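Local coordinates for protein transcriptional repressor, TetR family (Thermus thermophilus, PDB 3ANP) that binds fatty acyl-CoA such as lauroyl-CoA and, as a TetR-family transcriptional repressor, controls genes of fatty acid degradation, probably by binding DNA through a helix-turn-helix motif, at residues 123-137 with 151-163. Sequence-based numbering, arbitrary orientation.
Sequences FEALPLGDLIAEILK and LERMGRTLADLYF. With DCC (dodecyl-coa), chain E.
Gly129 and Gly155 meet backbone to backbone where two helices of the TetR ligand-binding domain cross, helix 128-142 and helix 151-172, the axes of their 128-137 and 151-163 parts 7.2 Å apart at closest. Reciprocal CA-H...O contacts join the glycines: Gly129 CA lies 3.4 Å from Gly155 O, and Gly155 CA faces Gly129 O in return. A CB on Gly155 would clash with that carbonyl oxygen, so the close crossing depends on its absence. The methyls of Ala159 and Ala133 extend the seam, in van der Waals contact with Gly129 N and Leu151 O.

Larger apolar side chains flank this centre. Leu136 CB packs against Leu151 CD2, the Ile132 and Leu158 side chains cross at about a right angle, CD1 of Ile132 4.0 Å from CB of Leu158, and Leu128 CD2 presses obliquely on the Tyr162 ring, 3.5 Å from its CD2. The Tyr162 hydroxyl is hydrogen-bonded to Thr97.

Phe123, on the preceding helix 116-125, and Arg156 meet beside dodecyl-CoA. The ligand's CP9 methyl sits over the centre of the Phe123 ring, while Phe123 CZ approaches Arg156 NE with ring and guanidinium planes 85° apart. With an alanine at Phe123, the CP9 methyl and acyl carbon CA3 would probably lose their aromatic wall, and Arg156 NE its neighbour on that side. The acyl chain continues past Asp160, whose OD1 is salt-bridged to Arg168 of the second subunit, and past Tyr162. A bend at chi3 (-70°) in an otherwise extended Arg156 chain delivers both terminal nitrogens to O12 of dodecyl-CoA, on P1 of the diphosphate: NH1 reaches it at 2.8 Å and 160°, NH2 by a longer, more bent bond of 3.2 Å.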
# COMPACT_ATOMS: atom_id res chain seq x y z
N PHE A 123 -2.63 8.36 -9.55
CA PHE A 123 -1.30 8.61 -9.04
C PHE A 123 -0.81 10.02 -9.36
O PHE A 123 -0.24 10.70 -8.50
CB PHE A 123 -0.31 7.59 -9.62
CG PHE A 123 1.02 7.62 -8.96
CD1 PHE A 123 1.24 6.88 -7.79
CD2 PHE A 123 2.05 8.41 -9.46
CE1 PHE A 123 2.47 6.94 -7.13
CE2 PHE A 123 3.28 8.48 -8.80
CZ PHE A 123 3.49 7.74 -7.64
N GLU A 124 -1.03 10.46 -10.60
CA GLU A 124 -0.58 11.79 -11.00
C GLU A 124 -1.37 12.92 -10.35
O GLU A 124 -0.85 14.02 -10.17
CB GLU A 124 -0.63 11.94 -12.52
CG GLU A 124 0.34 11.03 -13.26
CD GLU A 124 0.37 11.31 -14.74
OE1 GLU A 124 0.71 12.45 -15.11
OE2 GLU A 124 0.05 10.40 -15.53
N ALA A 125 -2.61 12.65 -10.00
CA ALA A 125 -3.44 13.67 -9.36
C ALA A 125 -3.12 13.80 -7.88
O ALA A 125 -3.49 14.80 -7.26
CB ALA A 125 -4.91 13.32 -9.53
N LEU A 126 -2.42 12.82 -7.31
CA LEU A 126 -2.12 12.83 -5.87
C LEU A 126 -0.64 12.55 -5.59
O LEU A 126 -0.30 11.64 -4.82
CB LEU A 126 -2.98 11.75 -5.19
CG LEU A 126 -4.49 11.74 -5.49
CD1 LEU A 126 -5.13 10.41 -5.07
CD2 LEU A 126 -5.14 12.92 -4.74
N PRO A 127 0.26 13.37 -6.16
CA PRO A 127 1.71 13.18 -5.97
C PRO A 127 2.28 13.55 -4.59
O PRO A 127 3.09 14.46 -4.45
CB PRO A 127 2.30 14.04 -7.08
CG PRO A 127 1.36 15.22 -7.07
CD PRO A 127 -0.00 14.54 -7.01
N LEU A 128 1.87 12.81 -3.57
CA LEU A 128 2.35 13.05 -2.21
C LEU A 128 3.84 12.71 -2.11
O LEU A 128 4.60 13.38 -1.39
CB LEU A 128 1.56 12.19 -1.23
CG LEU A 128 2.01 12.22 0.24
CD1 LEU A 128 1.99 13.68 0.76
CD2 LEU A 128 1.08 11.31 1.06
N GLY A 129 4.27 11.67 -2.82
CA GLY A 129 5.67 11.28 -2.80
C GLY A 129 6.61 12.44 -3.11
O GLY A 129 7.63 12.64 -2.42
N ASP A 130 6.27 13.21 -4.14
CA ASP A 130 7.09 14.35 -4.54
C ASP A 130 7.06 15.48 -3.51
O ASP A 130 8.07 16.16 -3.31
CB ASP A 130 6.65 14.86 -5.92
CG ASP A 130 6.96 13.88 -7.04
OD1 ASP A 130 7.85 13.01 -6.88
OD2 ASP A 130 6.32 13.97 -8.11
N LEU A 131 5.93 15.69 -2.83
CA LEU A 131 5.88 16.71 -1.79
C LEU A 131 6.83 16.29 -0.64
O LEU A 131 7.59 17.10 -0.08
CB LEU A 131 4.44 16.86 -1.25
CG LEU A 131 4.27 17.80 -0.04
CD1 LEU A 131 4.94 19.14 -0.32
CD2 LEU A 131 2.78 18.02 0.27
N ILE A 132 6.79 15.01 -0.28
CA ILE A 132 7.69 14.53 0.78
C ILE A 132 9.15 14.73 0.36
O ILE A 132 9.99 15.16 1.16
CB ILE A 132 7.42 13.03 1.09
CG1 ILE A 132 6.05 12.89 1.77
CG2 ILE A 132 8.53 12.46 1.99
CD1 ILE A 132 5.55 11.47 1.84
N ALA A 133 9.44 14.47 -0.91
CA ALA A 133 10.80 14.64 -1.41
C ALA A 133 11.28 16.08 -1.22
O ALA A 133 12.48 16.31 -0.99
CB ALA A 133 10.89 14.26 -2.89
N GLU A 134 10.38 17.05 -1.31
CA GLU A 134 10.78 18.45 -1.12
C GLU A 134 11.24 18.68 0.32
O GLU A 134 12.11 19.51 0.57
CB GLU A 134 9.62 19.42 -1.43
CG GLU A 134 9.28 19.60 -2.92
CD GLU A 134 8.10 20.55 -3.14
OE1 GLU A 134 7.96 21.52 -2.37
OE2 GLU A 134 7.31 20.32 -4.08
N ILE A 135 10.65 17.97 1.27
CA ILE A 135 11.05 18.14 2.67
C ILE A 135 12.39 17.43 2.91
O ILE A 135 13.22 17.90 3.69
CB ILE A 135 9.96 17.58 3.61
CG1 ILE A 135 8.65 18.35 3.41
CG2 ILE A 135 10.42 17.70 5.06
CD1 ILE A 135 7.45 17.75 4.09
N LEU A 136 12.60 16.30 2.25
CA LEU A 136 13.85 15.56 2.40
C LEU A 136 15.03 16.31 1.81
O LEU A 136 16.16 16.19 2.30
CB LEU A 136 13.75 14.18 1.73
CG LEU A 136 12.62 13.26 2.20
CD1 LEU A 136 12.62 11.99 1.36
CD2 LEU A 136 12.81 12.96 3.67
N LYS A 137 14.78 17.09 0.76
CA LYS A 137 15.85 17.83 0.08
C LYS A 137 16.81 18.58 1.01
O LYS A 137 18.04 18.39 0.94
CB LYS A 137 15.24 18.81 -0.94
CG LYS A 137 16.25 19.58 -1.77
CD LYS A 137 15.55 20.24 -2.96
CE LYS A 137 16.53 20.94 -3.89
NZ LYS A 137 17.15 22.14 -3.27
N LEU A 151 15.72 11.29 -3.87
CA LEU A 151 14.77 11.90 -2.96
C LEU A 151 13.37 11.45 -3.36
O LEU A 151 12.53 11.17 -2.50
CB LEU A 151 14.84 13.41 -3.07
CG LEU A 151 16.13 14.04 -2.56
CD1 LEU A 151 16.15 15.51 -2.95
CD2 LEU A 151 16.23 13.85 -1.05
N GLU A 152 13.13 11.38 -4.66
CA GLU A 152 11.82 10.98 -5.16
C GLU A 152 11.47 9.54 -4.81
O GLU A 152 10.32 9.22 -4.51
CB GLU A 152 11.76 11.17 -6.68
CG GLU A 152 11.98 12.61 -7.18
CD GLU A 152 13.39 13.14 -6.93
OE1 GLU A 152 14.38 12.39 -7.12
OE2 GLU A 152 13.51 14.33 -6.57
N ARG A 153 12.46 8.66 -4.85
CA ARG A 153 12.19 7.27 -4.55
C ARG A 153 11.88 7.07 -3.06
O ARG A 153 11.00 6.28 -2.69
CB ARG A 153 13.37 6.41 -4.99
CG ARG A 153 12.98 4.98 -5.20
CD ARG A 153 14.02 4.21 -5.99
NE ARG A 153 13.63 2.81 -6.06
CZ ARG A 153 14.49 1.81 -6.13
NH1 ARG A 153 15.80 2.06 -6.15
NH2 ARG A 153 14.05 0.56 -6.15
N MSE A 154 12.60 7.77 -2.19
CA MSE A 154 12.35 7.65 -0.76
C MSE A 154 11.02 8.32 -0.42
O MSE A 154 10.26 7.84 0.42
CB MSE A 154 13.51 8.27 0.02
CG MSE A 154 14.82 7.53 -0.26
SE MSE A 154 16.29 8.02 0.89
CE MSE A 154 16.67 9.77 0.17
N GLY A 155 10.75 9.44 -1.09
CA GLY A 155 9.49 10.14 -0.89
C GLY A 155 8.34 9.25 -1.33
O GLY A 155 7.32 9.17 -0.64
N ARG A 156 8.50 8.57 -2.46
CA ARG A 156 7.47 7.67 -2.98
C ARG A 156 7.17 6.57 -1.97
O ARG A 156 6.02 6.22 -1.73
CB ARG A 156 7.91 7.01 -4.29
CG ARG A 156 6.88 5.98 -4.84
CD ARG A 156 7.23 5.42 -6.22
NE ARG A 156 7.09 6.43 -7.27
CZ ARG A 156 7.29 6.21 -8.56
NH1 ARG A 156 7.63 5.01 -8.99
NH2 ARG A 156 7.14 7.21 -9.44
N THR A 157 8.23 6.01 -1.38
CA THR A 157 8.08 4.94 -0.41
C THR A 157 7.29 5.38 0.82
O THR A 157 6.40 4.65 1.29
CB THR A 157 9.48 4.41 0.04
OG1 THR A 157 10.15 3.82 -1.08
CG2 THR A 157 9.33 3.36 1.14
N LEU A 158 7.60 6.55 1.35
CA LEU A 158 6.89 7.02 2.52
C LEU A 158 5.44 7.31 2.16
O LEU A 158 4.54 7.00 2.94
CB LEU A 158 7.57 8.26 3.11
CG LEU A 158 7.07 8.65 4.50
CD1 LEU A 158 7.08 7.42 5.42
CD2 LEU A 158 7.94 9.76 5.07
N ALA A 159 5.20 7.87 0.98
CA ALA A 159 3.81 8.13 0.55
C ALA A 159 3.05 6.82 0.35
O ALA A 159 1.85 6.75 0.62
CB ALA A 159 3.79 8.96 -0.74
N ASP A 160 3.73 5.78 -0.12
CA ASP A 160 3.05 4.50 -0.33
C ASP A 160 2.58 3.95 1.02
O ASP A 160 1.49 3.38 1.12
CB ASP A 160 3.98 3.48 -1.01
CG ASP A 160 4.16 3.75 -2.50
OD1 ASP A 160 3.24 4.31 -3.14
OD2 ASP A 160 5.21 3.37 -3.04
N LEU A 161 3.42 4.10 2.04
CA LEU A 161 3.08 3.64 3.39
C LEU A 161 1.90 4.42 3.93
O LEU A 161 1.03 3.84 4.57
CB LEU A 161 4.25 3.81 4.36
CG LEU A 161 5.30 2.70 4.36
CD1 LEU A 161 6.28 2.95 5.50
CD2 LEU A 161 4.61 1.36 4.56
N TYR A 162 1.88 5.74 3.70
CA TYR A 162 0.75 6.56 4.16
C TYR A 162 -0.51 6.00 3.52
O TYR A 162 -1.54 5.80 4.18
CB TYR A 162 0.89 8.04 3.73
CG TYR A 162 -0.46 8.73 3.67
CD1 TYR A 162 -1.17 9.04 4.83
CD2 TYR A 162 -1.09 8.95 2.44
CE1 TYR A 162 -2.49 9.55 4.77
CE2 TYR A 162 -2.40 9.46 2.37
CZ TYR A 162 -3.09 9.75 3.53
OH TYR A 162 -4.40 10.20 3.45
N PHE A 163 -0.42 5.75 2.21
CA PHE A 163 -1.56 5.22 1.47
C PHE A 163 -2.12 3.91 2.04
O PHE A 163 -3.32 3.81 2.30
CB PHE A 163 -1.19 5.00 -0.00
CG PHE A 163 -2.22 4.22 -0.77
CD1 PHE A 163 -3.42 4.81 -1.16
CD2 PHE A 163 -2.02 2.88 -1.04
CE1 PHE A 163 -4.40 4.05 -1.82
CE2 PHE A 163 -3.00 2.13 -1.69
CZ PHE A 163 -4.18 2.72 -2.07
C2 DCC E . 11.09 9.41 -18.56
C4 DCC E . 11.60 9.24 -16.31
C5 DCC E . 11.23 10.56 -16.13
C6 DCC E . 10.78 11.28 -17.22
C8 DCC E . 11.85 9.75 -14.24
C10 DCC E . -3.65 12.85 -0.36
C11 DCC E . -5.07 13.32 -0.03
C12 DCC E . -5.05 14.72 0.58
N9 DCC E . 11.98 8.77 -15.13
N7 DCC E . 11.39 10.84 -14.84
N3 DCC E . 11.52 8.70 -17.54
N1 DCC E . 10.73 10.68 -18.42
N6 DCC E . 10.41 12.55 -17.09
C1' DCC E . 12.48 7.40 -14.85
C2' DCC E . 12.37 7.06 -13.36
O2' DCC E . 13.40 7.75 -12.64
C3' DCC E . 12.73 5.58 -13.47
O3' DCC E . 14.14 5.42 -13.61
C4' DCC E . 12.03 5.17 -14.77
O4' DCC E . 11.62 6.39 -15.41
C5' DCC E . 10.81 4.31 -14.42
O5' DCC E . 9.95 5.01 -13.51
P1 DCC E . 8.85 4.22 -12.66
O11 DCC E . 9.44 3.00 -12.07
O12 DCC E . 8.19 5.19 -11.75
O6 DCC E . 7.78 3.75 -13.77
P2 DCC E . 6.56 4.70 -14.21
O21 DCC E . 6.41 4.16 -15.58
O22 DCC E . 7.19 6.00 -13.87
O7 DCC E . 5.54 4.06 -13.15
CPA DCC E . 5.34 4.62 -11.86
CPB DCC E . 3.84 4.74 -11.57
CP8 DCC E . 3.14 3.43 -11.97
CP7 DCC E . 3.26 5.90 -12.38
CP9 DCC E . 3.63 5.00 -10.08
OP3 DCC E . 3.59 2.35 -11.14
CP6 DCC E . 1.62 3.58 -11.84
OP2 DCC E . 0.96 4.05 -12.77
NP2 DCC E . 1.10 3.19 -10.68
CP5 DCC E . -0.35 3.28 -10.42
CP4 DCC E . -0.60 3.45 -8.92
CP3 DCC E . -0.04 2.26 -8.13
OP1 DCC E . 1.11 1.87 -8.31
NP1 DCC E . -0.89 1.72 -7.26
CP2 DCC E . -0.50 0.56 -6.43
CP1 DCC E . 0.48 1.01 -5.34
S DCC E . -0.30 2.06 -4.06
P3 DCC E . 14.88 4.24 -12.80
O31 DCC E . 15.52 4.72 -11.56
O32 DCC E . 13.76 3.11 -12.52
O33 DCC E . 15.93 3.60 -13.84
CA1 DCC E . 0.02 3.68 -4.64
CA2 DCC E . -0.13 4.85 -3.68
OA1 DCC E . 0.36 3.86 -5.81
CA3 DCC E . 0.59 6.09 -4.21
CA4 DCC E . 0.54 7.26 -3.23
CA5 DCC E . -0.90 7.72 -2.94
CA6 DCC E . -0.87 9.03 -2.14
CA7 DCC E . -2.29 9.57 -1.92
CA8 DCC E . -2.25 10.94 -1.23
CA9 DCC E . -3.67 11.43 -0.94